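Local coordinates for protein rhodopsin (Todarodes pacificus, PDB 2Z73) that senses light through bound retinal, whose 11-cis to all-trans isomerization activates G-protein signaling to phospholipase C in squid vision, at residues F218-F221 with N222-M225. Sequence-based numbering, arbitrary orientation.
Sequences FCYF and NIVM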
loop_
_atom_site.group_PDB
_atom_site.type_symbol
_atom_site.label_atom_id
_atom_site.label_comp_id
_atom_site.label_asym_id
_atom_site.label_seq_id
_atom_site.Cartn_x
_atom_site.Cartn_y
_atom_site.Cartn_z
ATOM N N PHE A 218 10.241 -9.962 9.527
ATOM C CA PHE A 218 11.355 -9.868 10.465
ATOM C C PHE A 218 11.062 -8.872 11.575
ATOM O O PHE A 218 11.561 -9.014 12.682
ATOM C CB PHE A 218 12.636 -9.458 9.730
ATOM C CG PHE A 218 13.797 -9.149 10.643
ATOM C CD1 PHE A 218 13.902 -7.907 11.262
ATOM C CD2 PHE A 218 14.783 -10.101 10.882
ATOM C CE1 PHE A 218 14.972 -7.621 12.103
ATOM C CE2 PHE A 218 15.855 -9.824 11.720
ATOM C CZ PHE A 218 15.951 -8.583 12.332
ATOM N N CYS A 219 10.256 -7.861 11.266
ATOM C CA CYS A 219 9.897 -6.837 12.243
ATOM C C CYS A 219 8.699 -7.248 13.087
ATOM O O CYS A 219 8.702 -7.074 14.303
ATOM C CB CYS A 219 9.593 -5.509 11.543
ATOM S SG CYS A 219 11.053 -4.591 10.999
ATOM N N TYR A 220 7.671 -7.784 12.446
ATOM C CA TYR A 220 6.499 -8.186 13.194
ATOM C C TYR A 220 6.744 -9.468 13.955
ATOM O O TYR A 220 6.350 -9.584 15.113
ATOM C CB TYR A 220 5.289 -8.313 12.267
ATOM C CG TYR A 220 4.847 -6.958 11.765
ATOM C CD1 TYR A 220 4.470 -5.957 12.659
ATOM C CD2 TYR A 220 4.885 -6.648 10.409
ATOM C CE1 TYR A 220 4.148 -4.684 12.220
ATOM C CE2 TYR A 220 4.565 -5.374 9.957
ATOM C CZ TYR A 220 4.200 -4.395 10.868
ATOM O OH TYR A 220 3.912 -3.120 10.428
ATOM N N PHE A 221 7.407 -10.430 13.324
ATOM C CA PHE A 221 7.684 -11.672 14.027
ATOM C C PHE A 221 8.591 -11.342 15.206
ATOM O O PHE A 221 8.633 -12.074 16.197
ATOM C CB PHE A 221 8.381 -12.681 13.118
ATOM C CG PHE A 221 8.629 -14.007 13.778
ATOM C CD1 PHE A 221 7.562 -14.819 14.152
ATOM C CD2 PHE A 221 9.924 -14.440 14.045
ATOM C CE1 PHE A 221 7.779 -16.040 14.780
ATOM C CE2 PHE A 221 10.153 -15.660 14.672
ATOM C CZ PHE A 221 9.077 -16.463 15.040
ATOM N N ASN A 222 9.303 -10.224 15.084
ATOM C CA ASN A 222 10.232 -9.763 16.112
ATOM C C ASN A 222 9.482 -9.018 17.209
ATOM O O ASN A 222 9.978 -8.856 18.319
ATOM C CB ASN A 222 11.279 -8.841 15.488
ATOM C CG ASN A 222 12.576 -8.816 16.266
ATOM O OD1 ASN A 222 12.590 -8.571 17.472
ATOM N ND2 ASN A 222 13.681 -9.066 15.573
ATOM N N ILE A 223 8.284 -8.555 16.884
ATOM C CA ILE A 223 7.456 -7.837 17.842
ATOM C C ILE A 223 6.652 -8.867 18.621
ATOM O O ILE A 223 6.276 -8.646 19.772
ATOM C CB ILE A 223 6.512 -6.840 17.110
ATOM C CG1 ILE A 223 7.335 -5.649 16.604
ATOM C CG2 ILE A 223 5.387 -6.379 18.027
ATOM C CD1 ILE A 223 6.546 -4.648 15.782
ATOM N N VAL A 224 6.405 -10.006 17.983
ATOM C CA VAL A 224 5.660 -11.090 18.604
ATOM C C VAL A 224 6.588 -11.816 19.563
ATOM O O VAL A 224 6.216 -12.107 20.700
ATOM C CB VAL A 224 5.158 -12.091 17.551
ATOM C CG1 VAL A 224 4.456 -13.255 18.235
ATOM C CG2 VAL A 224 4.223 -11.393 16.576
ATOM N N MET A 225 7.798 -12.108 19.091
ATOM C CA MET A 225 8.800 -12.791 19.903
ATOM C C MET A 225 9.439 -11.766 20.828
ATOM O O MET A 225 10.653 -11.756 21.012
ATOM C CB MET A 225 9.883 -13.412 19.016
ATOM C CG MET A 225 9.402 -14.488 18.043
ATOM S SD MET A 225 8.951 -16.057 18.814
ATOM C CE MET A 225 7.159 -16.031 18.628
#
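M225 folds back over the ring of F221 in a Met-aromatic contact on the last turn of transmembrane helix 5 (195-224), where this opsin-family receptor reaches its cytoplasmic side. From CB, which lies beside the F221 carbonyl, the methionine chain sets its CG over one ring face, 3.8 Å from the F221 ring centroid and 18° off its normal. SD then passes obliquely near F221 CZ at 3.8 Å, and CE ends the chain 3.9 Å from F221 CE1. Bends at chi2 (-72°) and chi3 keep the sulfur and methyl close to this ring instead of letting them extend from the helix. M225 N also donates to F221 O (3.0 Å), a bond that closes the final helical turn before M225 leaves helical geometry. On the buried side, Y220 and I223 lie side by side and point the same way, Y220 touching S130 of helix 104-138 and S263 and I264 of helix 246-286, I223 touching R133 of helix 104-138. With CG1 anti to the carbonyl carbon (chi1 -73°), the isoleucine brings its CD1 to 4.0 Å from Y220 CD1, obliquely to the tyrosine ring. Replacing I223 by an alanine removes CG1 and CD1 and would probably open a gap beside the Y220 ring and R133. Y220 O accepts from both I223 N, which sits above the carbonyl plane, and V224 N, nearly in line with the carbonyl at 2.9 Å from Y220 O.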